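Amuc_1102 (Akkermansia muciniphila, PDB 7DSZ) is of unknown function but adopts an immunoglobulin-like fold related to archaeal type IV pilus proteins, consistent with a pilus-associated role. Local coordinates at residues C[32-37]-C[183-188]; C[72-77]-C[139-144]; C[99-104]-C[195-200]; C[112-117]-C[178-183]. All blocks are in the same frame, centred on the assembly; numbering follows the deposited sequence.

Contact 1: C[32-37]-C[183-188]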
loop_
_atom_site.group_PDB
_atom_site.type_symbol
_atom_site.label_atom_id
_atom_site.label_comp_id
_atom_site.label_asym_id
_atom_site.label_seq_id
_atom_site.Cartn_x
_atom_site.Cartn_y
_atom_site.Cartn_z
ATOM N N GLN C 32 1.343 1.250 21.263
ATOM C CA GLN C 32 1.327 2.555 20.617
ATOM C C GLN C 32 2.035 2.460 19.271
ATOM O O GLN C 32 3.030 1.739 19.142
ATOM C CB GLN C 32 2.013 3.587 21.509
ATOM C CG GLN C 32 1.939 5.016 21.005
ATOM C CD GLN C 32 2.319 6.027 22.074
ATOM O OE1 GLN C 32 3.052 5.712 23.014
ATOM N NE2 GLN C 32 1.809 7.247 21.941
ATOM N N SER C 33 1.528 3.170 18.267
ATOM C CA SER C 33 2.209 3.130 16.985
ATOM C C SER C 33 3.526 3.886 17.103
ATOM O O SER C 33 3.686 4.732 17.988
ATOM C CB SER C 33 1.347 3.729 15.878
ATOM O OG SER C 33 0.997 5.060 16.187
ATOM N N PRO C 34 4.497 3.580 16.240
ATOM C CA PRO C 34 5.813 4.212 16.364
ATOM C C PRO C 34 5.714 5.717 16.175
ATOM O O PRO C 34 5.000 6.207 15.299
ATOM C CB PRO C 34 6.626 3.548 15.247
ATOM C CG PRO C 34 5.912 2.260 14.963
ATOM C CD PRO C 34 4.466 2.570 15.166
ATOM N N ASN C 35 6.424 6.451 17.028
ATOM C CA ASN C 35 6.493 7.908 16.940
ATOM C C ASN C 35 7.822 8.245 16.271
ATOM O O ASN C 35 8.853 8.394 16.923
ATOM C CB ASN C 35 6.357 8.557 18.313
ATOM C CG ASN C 35 6.110 10.044 18.224
ATOM O OD1 ASN C 35 5.948 10.593 17.131
ATOM N ND2 ASN C 35 6.073 10.709 19.373
ATOM N N VAL C 36 7.776 8.370 14.955
ATOM C CA VAL C 36 8.972 8.469 14.131
ATOM C C VAL C 36 9.571 9.868 14.263
ATOM O O VAL C 36 8.849 10.870 14.209
ATOM C CB VAL C 36 8.620 8.134 12.675
ATOM C CG1 VAL C 36 9.698 8.578 11.737
ATOM C CG2 VAL C 36 8.353 6.624 12.548
ATOM N N LEU C 37 10.894 9.943 14.440
ATOM C CA LEU C 37 11.581 11.234 14.516
ATOM C C LEU C 37 11.832 11.789 13.121
ATOM O O LEU C 37 12.167 11.044 12.198
ATOM C CB LEU C 37 12.918 11.094 15.252
ATOM C CG LEU C 37 12.943 10.518 16.667
ATOM C CD1 LEU C 37 14.350 10.644 17.262
ATOM C CD2 LEU C 37 11.902 11.189 17.558
ATOM N N THR C 183 -0.312 -1.158 8.300
ATOM C CA THR C 183 -0.253 -0.415 9.547
ATOM C C THR C 183 1.042 0.378 9.609
ATOM O O THR C 183 1.980 0.114 8.847
ATOM C CB THR C 183 -0.298 -1.341 10.779
ATOM O OG1 THR C 183 0.978 -1.989 10.912
ATOM C CG2 THR C 183 -1.417 -2.380 10.678
ATOM N N PRO C 184 1.144 1.335 10.537
ATOM C CA PRO C 184 2.431 2.023 10.742
ATOM C C PRO C 184 3.519 1.129 11.312
ATOM O O PRO C 184 4.666 1.583 11.434
ATOM C CB PRO C 184 2.084 3.163 11.720
ATOM C CG PRO C 184 0.726 2.865 12.242
ATOM C CD PRO C 184 0.034 2.001 11.245
ATOM N N PHE C 185 3.206 -0.114 11.663
ATOM C CA PHE C 185 4.226 -1.040 12.143
ATOM C C PHE C 185 4.991 -1.712 11.007
ATOM O O PHE C 185 5.897 -2.504 11.287
ATOM C CB PHE C 185 3.586 -2.122 13.020
ATOM C CG PHE C 185 2.854 -1.572 14.214
ATOM C CD1 PHE C 185 3.565 -1.107 15.318
ATOM C CD2 PHE C 185 1.471 -1.527 14.235
ATOM C CE1 PHE C 185 2.898 -0.597 16.434
ATOM C CE2 PHE C 185 0.793 -1.017 15.339
ATOM C CZ PHE C 185 1.501 -0.555 16.443
ATOM N N SER C 186 4.655 -1.400 9.755
ATOM C CA SER C 186 5.142 -2.164 8.606
ATOM C C SER C 186 6.657 -2.347 8.622
ATOM O O SER C 186 7.159 -3.464 8.444
ATOM C CB SER C 186 4.712 -1.476 7.309
ATOM O OG SER C 186 5.248 -2.164 6.184
ATOM N N VAL C 187 7.417 -1.265 8.813
ATOM C CA VAL C 187 8.873 -1.398 8.688
ATOM C C VAL C 187 9.566 -1.743 10.000
ATOM O O VAL C 187 10.797 -1.878 10.012
ATOM C CB VAL C 187 9.521 -0.120 8.116
ATOM C CG1 VAL C 187 8.817 0.291 6.792
ATOM C CG2 VAL C 187 9.497 0.996 9.135
ATOM N N PHE C 188 8.827 -1.915 11.092
ATOM C CA PHE C 188 9.419 -2.177 12.398
ATOM C C PHE C 188 9.299 -3.647 12.771
ATOM O O PHE C 188 8.449 -4.367 12.255
ATOM C CB PHE C 188 8.750 -1.304 13.451
ATOM C CG PHE C 188 9.017 0.161 13.241
ATOM C CD1 PHE C 188 10.217 0.714 13.676
ATOM C CD2 PHE C 188 8.118 0.958 12.564
ATOM C CE1 PHE C 188 10.491 2.058 13.477
ATOM C CE2 PHE C 188 8.396 2.313 12.344
ATOM C CZ PHE C 188 9.589 2.851 12.815
#
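Pro34 fits into the angle formed by two aromatic side chains of the facing loop, Phe185 and Phe188, and meets each with a different part of its ring. Its CB sits over one face of the Phe188 ring as a CH-pi contact, 4.0 Å from the ring centroid, and Pro34 CG comes within 3.5 Å of Phe188 CD2. On the Phe185 side Pro34 CD approaches CE1 at 3.8 Å, the two side chains crossing at about a right angle. The backbone oxygen of Gln32 meets the edge of the Phe185 ring near its plane, with Gln32 O 3.6 Å from Phe185 CE1. Val36 reaches the edge of the Phe188 ring through CG2, and Ser33 CB rests against Pro184 CG at 3.8 Å.

Two overlapping type I turns, Thr183 to Ser186 and Phe185 to Phe188, present both rings to the proline. With CG anti to the carbonyl carbon in Phe188 (chi1 -66°), the ring is carried to Pro34, which covers one face, and to Val36 at its edge. An ST turn, in which Phe185 N donates to Thr183 OG1 at 3.0 Å, steadies the start of the first turn. Further out, Trp51 of strand 50-63 meets Phe185 edge-to-face, while Val36 packs on Val36 of both neighbouring subunits. Since no hydrogen bond joins the two segments, the contact depends on apolar and CH-pi packing, with the Gln32 carbonyl at the Phe185 edge as its polar element.

Contact 2: C[72-77]-C[139-144]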
loop_
_atom_site.group_PDB
_atom_site.type_symbol
_atom_site.label_atom_id
_atom_site.label_comp_id
_atom_site.label_asym_id
_atom_site.label_seq_id
_atom_site.Cartn_x
_atom_site.Cartn_y
_atom_site.Cartn_z
ATOM N N ASP C 72 7.296 -22.046 0.196
ATOM C CA ASP C 72 6.829 -20.936 -0.635
ATOM C C ASP C 72 5.931 -19.980 0.133
ATOM O O ASP C 72 6.100 -18.757 0.049
ATOM C CB ASP C 72 6.062 -21.465 -1.843
ATOM C CG ASP C 72 6.963 -21.990 -2.924
ATOM O OD1 ASP C 72 8.091 -21.471 -3.078
ATOM O OD2 ASP C 72 6.515 -22.913 -3.632
ATOM N N ALA C 73 4.919 -20.513 0.827
ATOM C CA ALA C 73 3.884 -19.668 1.422
ATOM C C ALA C 73 3.074 -20.463 2.432
ATOM O O ALA C 73 3.030 -21.691 2.391
ATOM C CB ALA C 73 2.935 -19.090 0.368
ATOM N N LEU C 74 2.414 -19.726 3.330
ATOM C CA LEU C 74 1.400 -20.236 4.243
ATOM C C LEU C 74 0.313 -19.185 4.313
ATOM O O LEU C 74 0.616 -17.989 4.400
ATOM C CB LEU C 74 1.937 -20.444 5.665
ATOM C CG LEU C 74 2.812 -21.621 6.021
ATOM C CD1 LEU C 74 3.181 -21.504 7.488
ATOM C CD2 LEU C 74 2.018 -22.916 5.741
ATOM N N THR C 75 -0.941 -19.612 4.312
ATOM C CA THR C 75 -2.048 -18.674 4.463
ATOM C C THR C 75 -2.606 -18.772 5.875
ATOM O O THR C 75 -2.976 -19.859 6.329
ATOM C CB THR C 75 -3.132 -18.944 3.419
ATOM O OG1 THR C 75 -2.600 -18.662 2.120
ATOM C CG2 THR C 75 -4.339 -18.046 3.658
ATOM N N PHE C 76 -2.623 -17.649 6.582
ATOM C CA PHE C 76 -3.202 -17.566 7.917
ATOM C C PHE C 76 -4.562 -16.898 7.811
ATOM O O PHE C 76 -4.664 -15.797 7.274
ATOM C CB PHE C 76 -2.310 -16.747 8.854
ATOM C CG PHE C 76 -1.179 -17.526 9.448
ATOM C CD1 PHE C 76 -0.172 -18.034 8.638
ATOM C CD2 PHE C 76 -1.119 -17.749 10.814
ATOM C CE1 PHE C 76 0.885 -18.754 9.185
ATOM C CE2 PHE C 76 -0.061 -18.477 11.372
ATOM C CZ PHE C 76 0.940 -18.985 10.539
ATOM N N LYS C 77 -5.595 -17.546 8.343
ATOM C CA LYS C 77 -6.928 -16.956 8.399
ATOM C C LYS C 77 -7.234 -16.625 9.852
ATOM O O LYS C 77 -7.187 -17.507 10.717
ATOM C CB LYS C 77 -7.969 -17.906 7.807
ATOM C CG LYS C 77 -7.743 -18.167 6.336
ATOM C CD LYS C 77 -8.722 -19.209 5.780
ATOM C CE LYS C 77 -8.653 -19.256 4.243
ATOM N NZ LYS C 77 -9.575 -20.298 3.688
ATOM N N VAL C 139 -7.526 -19.017 14.654
ATOM C CA VAL C 139 -6.543 -18.925 13.581
ATOM C C VAL C 139 -6.495 -20.261 12.858
ATOM O O VAL C 139 -6.309 -21.301 13.494
ATOM C CB VAL C 139 -5.141 -18.564 14.109
ATOM C CG1 VAL C 139 -4.134 -18.537 12.958
ATOM C CG2 VAL C 139 -5.176 -17.215 14.844
ATOM N N VAL C 140 -6.649 -20.233 11.541
ATOM C CA VAL C 140 -6.540 -21.418 10.693
ATOM C C VAL C 140 -5.395 -21.204 9.716
ATOM O O VAL C 140 -5.343 -20.174 9.038
ATOM C CB VAL C 140 -7.852 -21.698 9.939
ATOM C CG1 VAL C 140 -7.676 -22.893 8.978
ATOM C CG2 VAL C 140 -8.991 -21.953 10.932
ATOM N N VAL C 141 -4.480 -22.171 9.637
ATOM C CA VAL C 141 -3.322 -22.081 8.748
ATOM C C VAL C 141 -3.493 -23.086 7.621
ATOM O O VAL C 141 -3.745 -24.271 7.875
ATOM C CB VAL C 141 -2.002 -22.351 9.496
ATOM C CG1 VAL C 141 -0.816 -22.159 8.537
ATOM C CG2 VAL C 141 -1.877 -21.435 10.710
ATOM N N GLU C 142 -3.329 -22.625 6.384
ATOM C CA GLU C 142 -3.397 -23.495 5.219
ATOM C C GLU C 142 -2.058 -23.521 4.491
ATOM O O GLU C 142 -1.352 -22.503 4.411
ATOM C CB GLU C 142 -4.504 -23.050 4.253
ATOM C CG GLU C 142 -5.897 -23.155 4.847
ATOM C CD GLU C 142 -6.996 -22.715 3.887
ATOM O OE1 GLU C 142 -6.680 -22.328 2.747
ATOM O OE2 GLU C 142 -8.181 -22.750 4.283
ATOM N N TYR C 143 -1.709 -24.696 3.975
ATOM C CA TYR C 143 -0.580 -24.857 3.072
ATOM C C TYR C 143 -1.094 -25.501 1.794
ATOM O O TYR C 143 -1.721 -26.564 1.842
ATOM C CB TYR C 143 0.537 -25.710 3.690
ATOM C CG TYR C 143 1.638 -25.957 2.687
ATOM C CD1 TYR C 143 2.491 -24.928 2.311
ATOM C CD2 TYR C 143 1.793 -27.196 2.073
ATOM C CE1 TYR C 143 3.482 -25.125 1.379
ATOM C CE2 TYR C 143 2.792 -27.404 1.127
ATOM C CZ TYR C 143 3.631 -26.360 0.786
ATOM O OH TYR C 143 4.631 -26.525 -0.150
ATOM N N ASN C 144 -0.835 -24.852 0.657
ATOM C CA ASN C 144 -1.354 -25.303 -0.638
ATOM C C ASN C 144 -2.853 -25.602 -0.576
ATOM O O ASN C 144 -3.330 -26.615 -1.090
ATOM C CB ASN C 144 -0.579 -26.520 -1.145
ATOM C CG ASN C 144 0.734 -26.138 -1.804
ATOM O OD1 ASN C 144 0.906 -25.009 -2.272
ATOM N ND2 ASN C 144 1.667 -27.087 -1.860
HETATM O O HOH W 1 6.983 -24.701 -0.808
HETATM O O HOH W 2 3.806 -24.002 -2.560
HETATM O O HOH W 3 1.032 -22.550 0.451
#
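Strands 73-77 and 139-143 run antiparallel, their directions 160° apart, with Thr75-Glu142 and Lys77-Val140 as hydrogen-bonded pairs flanking the non-hydrogen-bonded pair Phe76-Val141. The four backbone bonds are short and nearly straight; Lys77 N to Val140 O is 2.7 Å. On the face carrying Phe76 and Val141 the side chains lie alongside, pointing the same way. Val141 CG2 stands over one face of the Phe76 ring, 3.7 Å from its centroid and 18° off the normal, a CH-pi contact, while Val139 CG1 nears CD2 of that ring at 3.8 Å. This is the buried face of an immunoglobulin-like sheet, where Leu23 of strand 18-32 packs on both Phe76 and Val141. Cut back to an alanine, position Phe76 is likely to lose the ring face under Val141 CG2 and leave Tyr100 without this edge-to-face partner.

The face of Thr75 and Lys77 is more polar. Lys77 leaves with CG anti to the carbonyl carbon (chi1 -64°) and then stays straight, which brings NZ to a salt bridge with Glu142 OE2 at 2.9 Å, arriving from above the carboxylate plane. Near the corner at Asp72, Ala73 O meets the edge of the Tyr143 ring, 3.3 Å from CD1, and a water joins that same oxygen to Asn144 N.

Contact 3: C[99-104]-C[195-200]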
loop_
_atom_site.group_PDB
_atom_site.type_symbol
_atom_site.label_atom_id
_atom_site.label_comp_id
_atom_site.label_asym_id
_atom_site.label_seq_id
_atom_site.Cartn_x
_atom_site.Cartn_y
_atom_site.Cartn_z
ATOM N N LYS C 99 -1.313 -13.903 3.680
ATOM C CA LYS C 99 -0.486 -14.898 3.001
ATOM C C LYS C 99 0.971 -14.517 3.222
ATOM O O LYS C 99 1.411 -13.454 2.777
ATOM C CB LYS C 99 -0.811 -14.978 1.509
ATOM C CG LYS C 99 -0.029 -16.081 0.782
ATOM C CD LYS C 99 -0.439 -16.174 -0.686
ATOM C CE LYS C 99 0.406 -17.200 -1.441
ATOM N NZ LYS C 99 -0.392 -18.367 -1.951
ATOM N N TYR C 100 1.699 -15.363 3.940
ATOM C CA TYR C 100 3.120 -15.154 4.178
ATOM C C TYR C 100 3.899 -15.886 3.106
ATOM O O TYR C 100 3.487 -16.957 2.668
ATOM C CB TYR C 100 3.523 -15.681 5.557
ATOM C CG TYR C 100 2.979 -14.855 6.669
ATOM C CD1 TYR C 100 3.541 -13.619 6.976
ATOM C CD2 TYR C 100 1.875 -15.285 7.396
ATOM C CE1 TYR C 100 3.035 -12.847 8.005
ATOM C CE2 TYR C 100 1.368 -14.519 8.432
ATOM C CZ TYR C 100 1.946 -13.309 8.721
ATOM O OH TYR C 100 1.447 -12.539 9.740
ATOM N N VAL C 101 5.023 -15.305 2.678
ATOM C CA VAL C 101 5.868 -15.952 1.683
ATOM C C VAL C 101 7.264 -16.119 2.260
ATOM O O VAL C 101 7.681 -15.384 3.160
ATOM C CB VAL C 101 5.915 -15.170 0.349
ATOM C CG1 VAL C 101 4.573 -15.278 -0.368
ATOM C CG2 VAL C 101 6.273 -13.713 0.611
ATOM N N ASN C 102 7.971 -17.131 1.751
ATOM C CA ASN C 102 9.301 -17.489 2.242
ATOM C C ASN C 102 9.262 -17.763 3.742
ATOM O O ASN C 102 9.870 -17.054 4.540
ATOM C CB ASN C 102 10.328 -16.383 1.953
ATOM C CG ASN C 102 10.500 -16.097 0.487
ATOM O OD1 ASN C 102 10.371 -16.977 -0.367
ATOM N ND2 ASN C 102 10.781 -14.832 0.177
ATOM N N VAL C 103 8.511 -18.783 4.131
ATOM C CA VAL C 103 8.341 -19.118 5.538
ATOM C C VAL C 103 9.455 -20.094 5.905
ATOM O O VAL C 103 9.553 -21.167 5.275
ATOM C CB VAL C 103 6.952 -19.703 5.822
ATOM C CG1 VAL C 103 6.795 -19.958 7.310
ATOM C CG2 VAL C 103 5.870 -18.715 5.356
ATOM N N PRO C 104 10.335 -19.745 6.837
ATOM C CA PRO C 104 11.452 -20.630 7.175
ATOM C C PRO C 104 10.940 -21.855 7.908
ATOM O O PRO C 104 9.913 -21.808 8.586
ATOM C CB PRO C 104 12.327 -19.762 8.086
ATOM C CG PRO C 104 11.368 -18.860 8.760
ATOM C CD PRO C 104 10.292 -18.555 7.709
ATOM N N GLU C 195 7.756 -12.389 5.513
ATOM C CA GLU C 195 7.284 -11.442 4.510
ATOM C C GLU C 195 5.815 -11.693 4.181
ATOM O O GLU C 195 5.367 -12.839 4.122
ATOM C CB GLU C 195 8.141 -11.587 3.245
ATOM C CG GLU C 195 7.749 -10.689 2.081
ATOM C CD GLU C 195 8.628 -10.916 0.849
ATOM O OE1 GLU C 195 9.599 -11.697 0.937
ATOM O OE2 GLU C 195 8.347 -10.287 -0.187
ATOM N N ILE C 196 5.066 -10.619 3.931
ATOM C CA ILE C 196 3.653 -10.721 3.544
ATOM C C ILE C 196 3.516 -10.557 2.041
ATOM O O ILE C 196 4.026 -9.586 1.473
ATOM C CB ILE C 196 2.804 -9.663 4.262
ATOM C CG1 ILE C 196 2.886 -9.867 5.776
ATOM C CG2 ILE C 196 1.348 -9.678 3.714
ATOM C CD1 ILE C 196 2.277 -8.718 6.577
ATOM N N MET C 197 2.771 -11.460 1.407
ATOM C CA MET C 197 2.507 -11.326 -0.019
ATOM C C MET C 197 1.573 -10.139 -0.271
ATOM O O MET C 197 0.511 -10.032 0.350
ATOM C CB MET C 197 1.892 -12.608 -0.573
ATOM C CG MET C 197 1.634 -12.519 -2.056
ATOM S SD MET C 197 3.176 -12.780 -2.950
ATOM C CE MET C 197 2.917 -14.495 -3.426
ATOM N N ARG C 198 1.996 -9.239 -1.160
ATOM C CA ARG C 198 1.244 -8.025 -1.486
ATOM C C ARG C 198 -0.010 -8.372 -2.293
ATOM O O ARG C 198 -0.098 -9.449 -2.889
ATOM C CB ARG C 198 2.120 -7.047 -2.283
ATOM C CG ARG C 198 3.292 -6.416 -1.517
ATOM C CD ARG C 198 2.918 -5.120 -0.788
ATOM N NE ARG C 198 3.944 -4.769 0.194
ATOM C CZ ARG C 198 3.945 -3.661 0.932
ATOM N NH1 ARG C 198 2.976 -2.766 0.799
ATOM N NH2 ARG C 198 4.918 -3.444 1.812
ATOM N N PRO C 199 -0.992 -7.465 -2.341
ATOM C CA PRO C 199 -2.249 -7.792 -3.032
ATOM C C PRO C 199 -2.023 -8.021 -4.521
ATOM O O PRO C 199 -1.178 -7.378 -5.151
ATOM C CB PRO C 199 -3.131 -6.561 -2.774
ATOM C CG PRO C 199 -2.514 -5.868 -1.589
ATOM C CD PRO C 199 -1.042 -6.130 -1.710
ATOM N N ASN C 200 -2.782 -8.960 -5.077
ATOM C CA ASN C 200 -2.623 -9.338 -6.478
ATOM C C ASN C 200 -3.751 -8.763 -7.333
ATOM O O ASN C 200 -3.946 -7.546 -7.388
ATOM C CB ASN C 200 -2.575 -10.861 -6.619
ATOM C CG ASN C 200 -1.446 -11.332 -7.523
ATOM O OD1 ASN C 200 -0.405 -10.678 -7.634
ATOM N ND2 ASN C 200 -1.649 -12.473 -8.175
HETATM O O HOH W 4 -1.519 -11.399 2.218
HETATM O O HOH W 5 9.756 -14.316 4.975
#
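Val101 projects its two methyls at different partners: CG2 lies against the carboxylate end of Glu195, 3.7 Å from CD, while CG1 touches the terminal methyl of Met197, 3.6 Å from CE. Val101 and Met197 cross at about a right angle. The methionine leaves its backbone with CG anti to N (chi1 -179°) and then bends at chi2 and chi3, swinging CE across toward the valine. Beside it, Lys99 runs in the same direction as Met197, their CB atoms 4.2 Å apart. Tyr100 and Ile196 likewise lie side by side, with Ile196 CG1 3.7 Å from CE1 of the ring.

Behind these pairings is a short antiparallel strand addition: a short, loosely paired strand, 195-196, close to the end of the modelled chain, docks on strand 91-104 of the larger sheet of this immunoglobulin-like fold. Met197 N donates to Lys99 O at 2.8 Å, almost in line with the carbonyl bond, and Val101 N to Glu195 O at 2.9 Å. A water joins Lys99 N to Met197 O.

The straight side chain of Glu195 runs alongside Asn102, and its OE1 bonds the Ser116 hydroxyl of a neighbouring subunit. Replacing Glu195 by an alanine is likely to cost that serine this intersubunit partner and strip part of the cover from Val101 CG2. Asn102 reaches the same subunit, its OD1 bonding Arg122 and its ND2 bonding Ser119 and Ser118 there.

Contact 4: C[112-117]-C[178-183]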
loop_
_atom_site.group_PDB
_atom_site.type_symbol
_atom_site.label_atom_id
_atom_site.label_comp_id
_atom_site.label_asym_id
_atom_site.label_seq_id
_atom_site.Cartn_x
_atom_site.Cartn_y
_atom_site.Cartn_z
ATOM N N SER C 112 0.602 -12.108 12.624
ATOM C CA SER C 112 -0.109 -11.057 13.343
ATOM C C SER C 112 -1.206 -10.441 12.476
ATOM O O SER C 112 -1.199 -10.554 11.246
ATOM C CB SER C 112 0.854 -9.955 13.823
ATOM O OG SER C 112 1.481 -9.295 12.725
ATOM N N VAL C 113 -2.169 -9.815 13.158
ATOM C CA VAL C 113 -3.171 -8.956 12.524
ATOM C C VAL C 113 -3.502 -7.854 13.508
ATOM O O VAL C 113 -3.211 -7.949 14.702
ATOM C CB VAL C 113 -4.481 -9.673 12.112
ATOM C CG1 VAL C 113 -4.285 -10.435 10.830
ATOM C CG2 VAL C 113 -4.991 -10.554 13.247
ATOM N N TYR C 114 -4.106 -6.772 12.999
ATOM C CA TYR C 114 -4.231 -5.548 13.780
ATOM C C TYR C 114 -5.618 -4.936 13.639
ATOM O O TYR C 114 -6.257 -5.046 12.592
ATOM C CB TYR C 114 -3.196 -4.483 13.341
ATOM C CG TYR C 114 -1.770 -5.023 13.364
ATOM C CD1 TYR C 114 -1.326 -5.902 12.383
ATOM C CD2 TYR C 114 -0.889 -4.673 14.387
ATOM C CE1 TYR C 114 -0.057 -6.433 12.418
ATOM C CE2 TYR C 114 0.411 -5.187 14.424
ATOM C CZ TYR C 114 0.815 -6.074 13.429
ATOM O OH TYR C 114 2.101 -6.611 13.442
ATOM N N LEU C 115 -6.042 -4.230 14.687
ATOM C CA LEU C 115 -7.167 -3.304 14.605
ATOM C C LEU C 115 -6.679 -1.894 14.918
ATOM O O LEU C 115 -5.853 -1.695 15.816
ATOM C CB LEU C 115 -8.296 -3.708 15.576
ATOM C CG LEU C 115 -9.137 -4.921 15.177
ATOM C CD1 LEU C 115 -10.064 -5.297 16.359
ATOM C CD2 LEU C 115 -9.943 -4.707 13.858
ATOM N N SER C 116 -7.189 -0.907 14.175
ATOM C CA SER C 116 -6.768 0.470 14.348
ATOM C C SER C 116 -7.256 1.030 15.684
ATOM O O SER C 116 -8.173 0.480 16.304
ATOM C CB SER C 116 -7.332 1.333 13.221
ATOM O OG SER C 116 -8.746 1.422 13.376
ATOM N N PRO C 117 -6.681 2.148 16.131
ATOM C CA PRO C 117 -7.216 2.792 17.345
ATOM C C PRO C 117 -8.686 3.153 17.226
ATOM O O PRO C 117 -9.428 3.012 18.205
ATOM C CB PRO C 117 -6.330 4.032 17.502
ATOM C CG PRO C 117 -5.022 3.641 16.845
ATOM C CD PRO C 117 -5.450 2.813 15.648
ATOM N N LEU C 178 -6.287 -5.609 9.805
ATOM C CA LEU C 178 -5.225 -5.172 8.921
ATOM C C LEU C 178 -4.025 -6.095 9.066
ATOM O O LEU C 178 -3.753 -6.600 10.155
ATOM C CB LEU C 178 -4.810 -3.760 9.259
ATOM C CG LEU C 178 -5.980 -2.767 9.213
ATOM C CD1 LEU C 178 -5.568 -1.452 9.867
ATOM C CD2 LEU C 178 -6.343 -2.535 7.769
ATOM N N ASN C 179 -3.319 -6.311 7.965
ATOM C CA ASN C 179 -2.034 -6.989 8.097
ATOM C C ASN C 179 -0.969 -5.944 8.429
ATOM O O ASN C 179 -1.206 -4.730 8.387
ATOM C CB ASN C 179 -1.719 -7.846 6.845
ATOM C CG ASN C 179 -1.271 -7.024 5.612
ATOM O OD1 ASN C 179 -0.540 -6.060 5.715
ATOM N ND2 ASN C 179 -1.696 -7.467 4.429
ATOM N N LYS C 180 0.219 -6.433 8.805
ATOM C CA LYS C 180 1.250 -5.550 9.329
ATOM C C LYS C 180 1.653 -4.481 8.323
ATOM O O LYS C 180 1.935 -3.338 8.707
ATOM C CB LYS C 180 2.467 -6.395 9.755
ATOM C CG LYS C 180 3.629 -5.594 10.294
ATOM C CD LYS C 180 4.629 -6.553 10.978
ATOM C CE LYS C 180 5.854 -5.816 11.511
ATOM N NZ LYS C 180 6.780 -5.435 10.406
ATOM N N ASP C 181 1.692 -4.831 7.025
ATOM C CA ASP C 181 2.075 -3.866 6.000
ATOM C C ASP C 181 0.984 -2.856 5.716
ATOM O O ASP C 181 1.229 -1.901 4.974
ATOM C CB ASP C 181 2.477 -4.588 4.702
ATOM C CG ASP C 181 3.838 -5.272 4.824
ATOM O OD1 ASP C 181 4.641 -4.848 5.686
ATOM O OD2 ASP C 181 4.111 -6.226 4.071
ATOM N N GLU C 182 -0.199 -3.042 6.298
ATOM C CA GLU C 182 -1.283 -2.071 6.246
ATOM C C GLU C 182 -1.371 -1.207 7.503
ATOM O O GLU C 182 -2.407 -0.571 7.743
ATOM C CB GLU C 182 -2.602 -2.805 6.019
ATOM C CG GLU C 182 -2.634 -3.570 4.694
ATOM C CD GLU C 182 -3.872 -4.460 4.539
ATOM O OE1 GLU C 182 -4.295 -5.132 5.510
ATOM O OE2 GLU C 182 -4.421 -4.500 3.417
ATOM N N THR C 183 -0.312 -1.158 8.300
ATOM C CA THR C 183 -0.253 -0.415 9.547
ATOM C C THR C 183 1.042 0.378 9.609
ATOM O O THR C 183 1.980 0.114 8.847
ATOM C CB THR C 183 -0.298 -1.341 10.779
ATOM O OG1 THR C 183 0.978 -1.989 10.912
ATOM C CG2 THR C 183 -1.417 -2.380 10.678
HETATM O O HOH W 6 0.235 -9.253 9.224
#
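Lys180 O is gripped twice by Thr183, through OG1 at 2.8 Å and the backbone N at 3.2 Å, both coming from the same face of the carbonyl plane. This closes the short 3-10 segment against which Tyr114 packs. Tyr114 CG is anti to its carbonyl carbon (chi1 -54°), which carries the ring over toward Lys180 and Thr183. Ring and lysine chain point the same way: CE1 comes 3.5 Å from Lys180 CA, and OH is 3.5 Å from Lys180 CD. The Thr183 side chain crosses that of Tyr114 at about a right angle, its CG2 3.8 Å from Tyr114 CG, while Leu178 O meets the ring edge in plane. Ser112 OG bonds Tyr114 OH at 2.8 Å, which helps fix the phenol end. Lys180 carries its ammonium beyond the tyrosine to the backbone oxygens of Ser186 and Phe188.

The backbones meet in a single antiparallel bridge, with Leu178 N donating to Tyr114 O and Tyr114 N, in a more bent bond (137°), to Leu178 O. A water links Ser112 O to Lys180 N.

The contact thus lays the loop between strands 169-171 and 195-196 along edge strand 109-115, whose other neighbour is strand 50-63, just before Ser116 N-caps helix 117-124.

The four contacts illustrate how loops and strands far apart in sequence are tied into one immunoglobulin-like domain. Contacts 2 and 3, with centres 10 Å apart, share a sheet: Leu74 O probably accepts a hydrogen bond from Tyr100 N at 2.9 Å. Contact 3 reaches contact 4 through Tyr100 OH and Ser112 N, 3.0 Å apart. Contacts 4 and 1 share Thr183, and Ser186 OG lies 2.8 Å from Asp181 OD1, a probable hydrogen bond. Contacts 1 and 2 lie on opposite sides of the chain's centre, their own centres 26 Å apart. In the trimer, contact 3 of one copy faces contact 4 of an adjoining copy across the subunit boundary.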